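Local coordinates for protein endonuclease EndoMS (Thermococcus kodakarensis KOD1, PDB 5GKE) that probably cuts both strands of mismatched double-stranded DNA, as a dimer whose subunits each carry a PH-like domain and a PDDEXK nuclease domain that binds magnesium, at residues Glu15-Leu20 with Tyr113-Phe118; Ser23-Glu28 with Ile56-Asp61; Lys157-Gly162 with Glu198-Glu203. The protein carries 1 engineered substitution. One frame throughout, in Å; residues are numbered along the deposited sequence.

Contact 1 of 3, residues Glu15-Leu20 with Tyr113-Phe118; sequences EELVSL and YMVSVF
Leu-20 lies over Val-115 and Val-117, and its branches divide the two valines between them. Leu-20 CD1 is 3.7 Å from Val-115 CG1. Leu-20 CD2 is 3.6 Å from Val-117 CG2. The root of the side chain touches as well, since Leu-20 CB is 3.9 Å from Val-115 CG2. Each valine meets the leucine at a slant rather than end on. The leucine CG stands opposite its own carbonyl carbon (chi1 -83°), and the fork opens along the strand.

Val-117 CG2 has a second neighbour in Leu-20 O, at 3.4 Å. It is also turned opposite its own carbonyl carbon, which puts it on the helix side. Leu-17, one turn earlier, adds a lighter touch: Leu-17 CD1 comes to 4.2 Å from Val-115 CB. Val-115 and Val-117 both face the helix, while Ser-116 between them points away and bonds through OG to Thr-32 O.

The axes of 15-20 and 114-118 approach to 8.8 Å, their directions 23° apart. The helix lies over a face of the antiparallel sheet of the PH-like N-terminal domain, where strand 111-118 runs between strands 6-10 and 30-42. Ile-9 of strand 6-10 also meets Leu-20, and Leu-31 and Ile-33 of strand 30-42 also meet Val-115. A classic beta bulge breaks the strand where Tyr-113 and Met-114 both face Phe-34. At the end of the segment, the ring of Phe-118 stacks on Phe-34 of the second subunit.

The four touching residues are all buried and aliphatic. No hydrogen bond or charge pair joins the two segments. The helix is therefore held on this strand by apolar packing and the exclusion of water.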
loop_
_atom_site.group_PDB
_atom_site.type_symbol
_atom_site.label_atom_id
_atom_site.label_comp_id
_atom_site.label_asym_id
_atom_site.label_seq_id
_atom_site.Cartn_x
_atom_site.Cartn_y
_atom_site.Cartn_z
ATOM N N GLU A 15 17.440 -25.152 -19.822
ATOM C CA GLU A 15 16.301 -25.701 -20.540
ATOM C C GLU A 15 15.222 -26.107 -19.533
ATOM O O GLU A 15 14.023 -26.001 -19.807
ATOM C CB GLU A 15 16.731 -26.885 -21.435
ATOM C CG GLU A 15 17.811 -27.837 -20.861
ATOM C CD GLU A 15 19.263 -27.307 -20.890
ATOM O OE1 GLU A 15 19.505 -26.131 -21.243
ATOM O OE2 GLU A 15 20.177 -28.099 -20.548
ATOM N N GLU A 16 15.657 -26.551 -18.353
ATOM C CA GLU A 16 14.738 -26.836 -17.259
ATOM C C GLU A 16 14.029 -25.541 -16.815
ATOM O O GLU A 16 12.790 -25.489 -16.735
ATOM C CB GLU A 16 15.491 -27.496 -16.093
ATOM C CG GLU A 16 15.539 -29.027 -16.188
ATOM C CD GLU A 16 16.488 -29.693 -15.194
ATOM O OE1 GLU A 16 17.422 -29.032 -14.700
ATOM O OE2 GLU A 16 16.306 -30.897 -14.918
ATOM N N LEU A 17 14.819 -24.493 -16.563
ATOM C CA LEU A 17 14.288 -23.161 -16.231
ATOM C C LEU A 17 13.265 -22.688 -17.250
ATOM O O LEU A 17 12.142 -22.312 -16.892
ATOM C CB LEU A 17 15.421 -22.137 -16.136
ATOM C CG LEU A 17 15.056 -20.718 -15.706
ATOM C CD1 LEU A 17 14.344 -20.743 -14.376
ATOM C CD2 LEU A 17 16.320 -19.893 -15.605
ATOM N N VAL A 18 13.659 -22.731 -18.521
ATOM C CA VAL A 18 12.816 -22.257 -19.617
ATOM C C VAL A 18 11.517 -23.030 -19.699
ATOM O O VAL A 18 10.421 -22.454 -19.799
ATOM C CB VAL A 18 13.551 -22.365 -20.969
ATOM C CG1 VAL A 18 12.608 -22.047 -22.122
ATOM C CG2 VAL A 18 14.758 -21.438 -20.989
ATOM N N SER A 19 11.650 -24.347 -19.637
ATOM C CA SER A 19 10.514 -25.244 -19.727
ATOM C C SER A 19 9.445 -24.942 -18.673
ATOM O O SER A 19 8.257 -24.845 -18.995
ATOM C CB SER A 19 10.997 -26.700 -19.603
ATOM O OG SER A 19 9.896 -27.593 -19.573
ATOM N N LEU A 20 9.870 -24.779 -17.421
ATOM C CA LEU A 20 8.928 -24.523 -16.322
ATOM C C LEU A 20 8.320 -23.142 -16.352
ATOM O O LEU A 20 7.121 -22.984 -16.129
ATOM C CB LEU A 20 9.603 -24.723 -14.979
ATOM C CG LEU A 20 9.632 -26.194 -14.553
ATOM C CD1 LEU A 20 10.128 -26.337 -13.120
ATOM C CD2 LEU A 20 8.248 -26.761 -14.686
ATOM N N TYR A 113 18.274 -21.243 -7.735
ATOM C CA TYR A 113 18.328 -22.338 -6.763
ATOM C C TYR A 113 17.109 -23.236 -6.864
ATOM O O TYR A 113 17.181 -24.442 -6.640
ATOM C CB TYR A 113 18.423 -21.808 -5.336
ATOM C CG TYR A 113 19.489 -20.768 -5.100
ATOM C CD1 TYR A 113 20.841 -21.093 -5.189
ATOM C CD2 TYR A 113 19.147 -19.461 -4.750
ATOM C CE1 TYR A 113 21.826 -20.138 -4.960
ATOM C CE2 TYR A 113 20.126 -18.507 -4.517
ATOM C CZ TYR A 113 21.460 -18.851 -4.621
ATOM O OH TYR A 113 22.430 -17.910 -4.390
ATOM N N MET A 114 15.968 -22.642 -7.154
ATOM C CA MET A 114 14.768 -23.438 -7.339
ATOM C C MET A 114 13.821 -22.737 -8.300
ATOM O O MET A 114 13.766 -21.507 -8.341
ATOM C CB MET A 114 14.080 -23.695 -5.994
ATOM C CG MET A 114 12.964 -24.721 -6.066
ATOM S SD MET A 114 11.851 -24.638 -4.649
ATOM C CE MET A 114 10.753 -23.330 -5.226
ATOM N N VAL A 115 13.090 -23.525 -9.075
ATOM C CA VAL A 115 11.973 -23.025 -9.861
ATOM C C VAL A 115 10.797 -23.958 -9.625
ATOM O O VAL A 115 10.968 -25.163 -9.495
ATOM C CB VAL A 115 12.314 -22.929 -11.370
ATOM C CG1 VAL A 115 12.874 -24.239 -11.885
ATOM C CG2 VAL A 115 11.089 -22.540 -12.165
ATOM N N SER A 116 9.599 -23.406 -9.551
ATOM C CA SER A 116 8.438 -24.221 -9.251
ATOM C C SER A 116 7.205 -23.709 -9.954
ATOM O O SER A 116 7.031 -22.500 -10.168
ATOM C CB SER A 116 8.180 -24.267 -7.740
ATOM O OG SER A 116 7.778 -22.986 -7.267
ATOM N N VAL A 117 6.345 -24.649 -10.308
ATOM C CA VAL A 117 5.091 -24.323 -10.943
ATOM C C VAL A 117 3.987 -24.823 -10.048
ATOM O O VAL A 117 3.944 -26.003 -9.697
ATOM C CB VAL A 117 4.984 -24.942 -12.345
ATOM C CG1 VAL A 117 3.585 -24.784 -12.898
ATOM C CG2 VAL A 117 5.997 -24.310 -13.265
ATOM N N PHE A 118 3.101 -23.918 -9.661
ATOM C CA PHE A 118 2.047 -24.258 -8.733
ATOM C C PHE A 118 0.720 -24.006 -9.421
ATOM O O PHE A 118 0.326 -22.863 -9.626
ATOM C CB PHE A 118 2.201 -23.430 -7.447
ATOM C CG PHE A 118 1.137 -23.681 -6.399
ATOM C CD1 PHE A 118 0.409 -24.851 -6.374
ATOM C CD2 PHE A 118 0.877 -22.723 -5.428
ATOM C CE1 PHE A 118 -0.557 -25.055 -5.402
ATOM C CE2 PHE A 118 -0.082 -22.930 -4.463
ATOM C CZ PHE A 118 -0.796 -24.093 -4.447
#

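Contact 2 of 3, residues Ser23-Glu28 with Ile56-Asp61; sequences SALLEE and IIVKPD
Pro-60 and Glu-28 meet mainly through a ring and a carbonyl. Pro-60 CG is 3.2 Å from Glu-28 O, and Pro-60 CB is 3.7 Å from the same oxygen. The CB-CG side of the ring rests on the main chain just after the helix. The CA atoms of Glu-28 and Pro-60 are only 4.8 Å apart. The glutamate side chain crosses the proline side chain at about a right angle. It adds a looser touch, with Glu-28 CG 4.2 Å from Pro-60 CB, and then runs on extended.

The other contact is apolar. Leu-25 CD2 stands 4.4 Å from Val-58 CG1, so one branch of the leucine tip just reaches the strand. Val-58 is buried and faces the helix.

Backbone bonds shape the turn. Glu-28 leaves the helical angles with a positive phi (57°), in a Schellman motif. At this exit the Glu-28 carbonyl oxygen lies next to the proline. No hydrogen bond links the two segments.

Lys-59 points away from the helix. Its NZ bonds to several acceptors of the second subunit, including Lys-71 O and His-67 ND1. Asp-61 OD2 bonds to Lys-71 N there too.

The contact joins the C-terminal end of helix 14-27 to the end of strand 52-58 and the chain just after it. Strand 30-42 pairs with strand 52-58, and its Leu-31 packs on Ala-24 of the helix.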
loop_
_atom_site.group_PDB
_atom_site.type_symbol
_atom_site.label_atom_id
_atom_site.label_comp_id
_atom_site.label_asym_id
_atom_site.label_seq_id
_atom_site.Cartn_x
_atom_site.Cartn_y
_atom_site.Cartn_z
ATOM N N SER A 23 5.773 -23.220 -19.189
ATOM C CA SER A 23 4.640 -24.017 -18.772
ATOM C C SER A 23 3.756 -23.261 -17.786
ATOM O O SER A 23 2.525 -23.274 -17.903
ATOM C CB SER A 23 5.129 -25.321 -18.156
ATOM O OG SER A 23 4.044 -25.978 -17.524
ATOM N N ALA A 24 4.391 -22.596 -16.825
ATOM C CA ALA A 24 3.679 -21.770 -15.848
ATOM C C ALA A 24 2.790 -20.742 -16.531
ATOM O O ALA A 24 1.585 -20.679 -16.262
ATOM C CB ALA A 24 4.659 -21.083 -14.925
ATOM N N LEU A 25 3.376 -19.957 -17.434
ATOM C CA LEU A 25 2.616 -18.914 -18.139
ATOM C C LEU A 25 1.491 -19.497 -18.986
ATOM O O LEU A 25 0.353 -19.031 -18.947
ATOM C CB LEU A 25 3.546 -18.085 -19.018
ATOM C CG LEU A 25 4.709 -17.501 -18.223
ATOM C CD1 LEU A 25 5.632 -16.714 -19.130
ATOM C CD2 LEU A 25 4.190 -16.635 -17.094
ATOM N N LEU A 26 1.816 -20.533 -19.747
ATOM C CA LEU A 26 0.835 -21.212 -20.574
ATOM C C LEU A 26 -0.332 -21.795 -19.776
ATOM O O LEU A 26 -1.478 -21.715 -20.200
ATOM C CB LEU A 26 1.531 -22.318 -21.365
ATOM C CG LEU A 26 1.052 -22.607 -22.785
ATOM C CD1 LEU A 26 0.625 -21.331 -23.477
ATOM C CD2 LEU A 26 2.181 -23.263 -23.538
ATOM N N GLU A 27 -0.042 -22.374 -18.613
ATOM C CA GLU A 27 -1.068 -23.058 -17.825
ATOM C C GLU A 27 -1.814 -22.164 -16.843
ATOM O O GLU A 27 -2.651 -22.646 -16.090
ATOM C CB GLU A 27 -0.446 -24.219 -17.063
ATOM C CG GLU A 27 0.133 -25.294 -17.968
ATOM C CD GLU A 27 0.780 -26.412 -17.191
ATOM O OE1 GLU A 27 0.170 -26.882 -16.207
ATOM O OE2 GLU A 27 1.901 -26.815 -17.557
ATOM N N GLU A 28 -1.510 -20.870 -16.850
ATOM C CA GLU A 28 -2.087 -19.949 -15.873
ATOM C C GLU A 28 -1.761 -20.412 -14.451
ATOM O O GLU A 28 -2.604 -20.347 -13.573
ATOM C CB GLU A 28 -3.600 -19.848 -16.047
ATOM C CG GLU A 28 -4.087 -18.633 -16.806
ATOM C CD GLU A 28 -5.606 -18.563 -16.864
ATOM O OE1 GLU A 28 -6.262 -19.626 -16.742
ATOM O OE2 GLU A 28 -6.144 -17.447 -17.022
ATOM N N ILE A 56 10.994 -14.846 -5.986
ATOM C CA ILE A 56 10.364 -14.190 -7.119
ATOM C C ILE A 56 9.049 -14.883 -7.431
ATOM O O ILE A 56 8.997 -16.104 -7.522
ATOM C CB ILE A 56 11.285 -14.218 -8.346
ATOM C CG1 ILE A 56 12.541 -13.387 -8.063
ATOM C CG2 ILE A 56 10.555 -13.717 -9.582
ATOM C CD1 ILE A 56 13.746 -13.759 -8.911
ATOM N N ILE A 57 7.978 -14.117 -7.554
ATOM C CA ILE A 57 6.678 -14.706 -7.844
ATOM C C ILE A 57 6.044 -14.056 -9.054
ATOM O O ILE A 57 6.017 -12.830 -9.165
ATOM C CB ILE A 57 5.723 -14.590 -6.655
ATOM C CG1 ILE A 57 6.209 -15.475 -5.505
ATOM C CG2 ILE A 57 4.299 -14.976 -7.053
ATOM C CD1 ILE A 57 5.361 -15.354 -4.281
ATOM N N VAL A 58 5.564 -14.884 -9.975
ATOM C CA VAL A 58 4.764 -14.394 -11.084
ATOM C C VAL A 58 3.401 -15.060 -11.053
ATOM O O VAL A 58 3.292 -16.276 -11.146
ATOM C CB VAL A 58 5.450 -14.640 -12.437
ATOM C CG1 VAL A 58 4.634 -14.010 -13.574
ATOM C CG2 VAL A 58 6.853 -14.071 -12.405
ATOM N N LYS A 59 2.373 -14.247 -10.873
ATOM C CA LYS A 59 1.002 -14.698 -10.888
ATOM C C LYS A 59 0.440 -14.704 -12.313
ATOM O O LYS A 59 0.866 -13.915 -13.152
ATOM C CB LYS A 59 0.150 -13.794 -9.996
ATOM C CG LYS A 59 0.670 -13.614 -8.598
ATOM C CD LYS A 59 -0.405 -13.041 -7.704
ATOM C CE LYS A 59 0.074 -12.890 -6.280
ATOM N NZ LYS A 59 -1.039 -12.447 -5.408
ATOM N N PRO A 60 -0.539 -15.582 -12.574
ATOM C CA PRO A 60 -1.225 -15.686 -13.866
ATOM C C PRO A 60 -1.769 -14.349 -14.380
ATOM O O PRO A 60 -1.878 -14.170 -15.590
ATOM C CB PRO A 60 -2.381 -16.648 -13.570
ATOM C CG PRO A 60 -1.918 -17.468 -12.439
ATOM C CD PRO A 60 -1.045 -16.571 -11.606
ATOM N N ASP A 61 -2.098 -13.420 -13.486
ATOM C CA ASP A 61 -2.682 -12.153 -13.917
ATOM C C ASP A 61 -1.610 -11.101 -14.230
ATOM O O ASP A 61 -1.915 -9.926 -14.479
ATOM C CB ASP A 61 -3.670 -11.632 -12.869
ATOM C CG ASP A 61 -2.992 -11.083 -11.633
ATOM O OD1 ASP A 61 -1.785 -11.351 -11.410
ATOM O OD2 ASP A 61 -3.683 -10.382 -10.869
#

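Contact 3 of 3, residues Lys157-Gly162 with Glu198-Glu203; sequences KAIGTG and EILREE
Ile-199 points from its helix toward the loop, and its two branches part company there. The side chains of Ile-199 and Thr-161 cross at about a right angle, with Ile-199 CD1 3.7 Å from Thr-161 CB. The same methyl presses on the backbone, with Ile-199 CD1 3.1 Å from Thr-161 O. Ile-199 CG2 turns instead to Ile-159 and lies 4.0 Å from Ile-159 CD1. These two isoleucines pass each other at a slant. Ile-159 holds CG1 between its backbone N and carbonyl carbon (chi1 61°), and the chain runs on extended to CD1, which reaches the helix. On the other branch, Ile-159 CG2 sits 4.3 Å from Leu-200 CD2.

The loop is the hairpin turn between strands 151-158 and 163-169 of the PDDEXK nuclease domain. Ile-159 N bonds to Gly-162 O across it, at 3.1 Å. At the backbone angles of Gly-162 (phi 102°) a side chain would run into the preceding carbonyl oxygen. Helix 187-204 packs beside this turn and also carries Gln-192, which binds the magnesium ion with Glu-179. The side chain of Ile-159 is about 10 Å from that ion.

Thr-161 OG1 and Glu-198 OE1 bond to the second subunit, the first to Arg-223 NH1 and the second, as a salt bridge, to Lys-194 NZ.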
loop_
_atom_site.group_PDB
_atom_site.type_symbol
_atom_site.label_atom_id
_atom_site.label_comp_id
_atom_site.label_asym_id
_atom_site.label_seq_id
_atom_site.Cartn_x
_atom_site.Cartn_y
_atom_site.Cartn_z
ATOM N N LYS A 157 -21.393 10.502 -1.873
ATOM C CA LYS A 157 -22.032 11.510 -2.711
ATOM C C LYS A 157 -21.038 12.503 -3.287
ATOM O O LYS A 157 -20.416 13.275 -2.548
ATOM C CB LYS A 157 -23.089 12.285 -1.906
ATOM C CG LYS A 157 -23.900 13.291 -2.730
ATOM C CD LYS A 157 -24.742 12.560 -3.768
ATOM C CE LYS A 157 -25.455 13.504 -4.701
ATOM N NZ LYS A 157 -24.592 14.047 -5.812
ATOM N N ALA A 158 -20.915 12.516 -4.606
ATOM C CA ALA A 158 -20.106 13.543 -5.216
ATOM C C ALA A 158 -20.817 14.874 -5.015
ATOM O O ALA A 158 -21.959 15.056 -5.424
ATOM C CB ALA A 158 -19.884 13.258 -6.688
ATOM N N ILE A 159 -20.135 15.774 -4.324
ATOM C CA ILE A 159 -20.483 17.174 -4.312
ATOM C C ILE A 159 -19.605 17.735 -5.409
ATOM O O ILE A 159 -19.002 16.970 -6.162
ATOM C CB ILE A 159 -20.246 17.829 -2.955
ATOM C CG1 ILE A 159 -18.762 17.759 -2.561
ATOM C CG2 ILE A 159 -21.101 17.128 -1.930
ATOM C CD1 ILE A 159 -18.439 18.346 -1.177
ATOM N N GLY A 160 -19.521 19.041 -5.527
ATOM C CA GLY A 160 -18.873 19.588 -6.706
ATOM C C GLY A 160 -17.425 19.163 -6.845
ATOM O O GLY A 160 -16.968 18.673 -7.877
ATOM N N THR A 161 -16.686 19.383 -5.779
ATOM C CA THR A 161 -15.290 19.039 -5.758
ATOM C C THR A 161 -15.129 18.076 -4.592
ATOM O O THR A 161 -15.263 18.463 -3.431
ATOM C CB THR A 161 -14.419 20.334 -5.644
ATOM O OG1 THR A 161 -14.199 20.857 -6.957
ATOM C CG2 THR A 161 -13.077 20.087 -4.974
ATOM N N GLY A 162 -14.883 16.809 -4.898
ATOM C CA GLY A 162 -14.788 15.807 -3.849
ATOM C C GLY A 162 -16.007 14.915 -3.659
ATOM O O GLY A 162 -17.102 15.194 -4.158
ATOM N N GLU A 198 -16.854 23.484 3.563
ATOM C CA GLU A 198 -16.718 24.774 2.908
ATOM C C GLU A 198 -17.447 24.781 1.577
ATOM O O GLU A 198 -18.159 25.730 1.257
ATOM C CB GLU A 198 -15.242 25.135 2.704
ATOM C CG GLU A 198 -14.563 25.605 3.966
ATOM C CD GLU A 198 -13.063 25.792 3.810
ATOM O OE1 GLU A 198 -12.549 25.702 2.667
ATOM O OE2 GLU A 198 -12.400 26.026 4.846
ATOM N N ILE A 199 -17.273 23.721 0.802
ATOM C CA ILE A 199 -17.925 23.644 -0.493
ATOM C C ILE A 199 -19.438 23.659 -0.321
ATOM O O ILE A 199 -20.150 24.322 -1.078
ATOM C CB ILE A 199 -17.483 22.397 -1.263
ATOM C CG1 ILE A 199 -16.054 22.593 -1.766
ATOM C CG2 ILE A 199 -18.414 22.122 -2.435
ATOM C CD1 ILE A 199 -15.420 21.330 -2.255
ATOM N N LEU A 200 -19.922 22.965 0.704
ATOM C CA LEU A 200 -21.353 22.927 0.973
ATOM C C LEU A 200 -21.861 24.257 1.521
ATOM O O LEU A 200 -22.995 24.629 1.263
ATOM C CB LEU A 200 -21.696 21.796 1.938
ATOM C CG LEU A 200 -21.732 20.416 1.277
ATOM C CD1 LEU A 200 -21.788 19.369 2.329
ATOM C CD2 LEU A 200 -22.923 20.263 0.354
ATOM N N ARG A 201 -21.034 24.972 2.277
ATOM C CA ARG A 201 -21.433 26.289 2.773
ATOM C C ARG A 201 -21.646 27.274 1.623
ATOM O O ARG A 201 -22.441 28.191 1.743
ATOM C CB ARG A 201 -20.407 26.847 3.756
ATOM C CG ARG A 201 -20.535 26.247 5.136
ATOM C CD ARG A 201 -19.819 27.033 6.219
ATOM N NE ARG A 201 -20.185 26.477 7.525
ATOM C CZ ARG A 201 -19.312 26.036 8.427
ATOM N NH1 ARG A 201 -18.007 26.110 8.181
ATOM N NH2 ARG A 201 -19.741 25.529 9.582
ATOM N N GLU A 202 -20.958 27.064 0.506
ATOM C CA GLU A 202 -21.093 27.944 -0.645
ATOM C C GLU A 202 -22.507 27.914 -1.236
ATOM O O GLU A 202 -22.975 28.931 -1.756
ATOM C CB GLU A 202 -20.053 27.590 -1.710
ATOM C CG GLU A 202 -18.697 28.251 -1.455
ATOM C CD GLU A 202 -17.545 27.575 -2.185
ATOM O OE1 GLU A 202 -17.790 26.941 -3.237
ATOM O OE2 GLU A 202 -16.391 27.684 -1.704
ATOM N N GLU A 203 -23.173 26.759 -1.196
ATOM C CA GLU A 203 -24.593 26.691 -1.547
ATOM C C GLU A 203 -25.560 27.068 -0.422
ATOM O O GLU A 203 -26.485 27.847 -0.623
ATOM C CB GLU A 203 -24.943 25.289 -2.044
ATOM C CG GLU A 203 -24.591 25.042 -3.504
ATOM C CD GLU A 203 -25.645 25.562 -4.472
ATOM O OE1 GLU A 203 -26.657 26.138 -4.014
ATOM O OE2 GLU A 203 -25.463 25.382 -5.696
#

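In the fold
The chain enters helix 14-27 near the N terminus, and both N-terminal contacts start on it. Contact 2 closes first, when strand 52-58 ends beside the C-terminal end of the helix. Contact 1 closes later, when strand 111-118 comes under the earlier turns. Contact 2 is therefore nested inside the loop of contact 1. The two touch where Val-117 CG2 lies 3.9 Å from Ala-24 CB, and they tie one helix to two strands of the same sheet. Contact 3 follows in series in the nuclease domain, its centre about 56 Å from that of contact 1. It joins a hairpin to helix 187-204. All three contacts reach the second subunit.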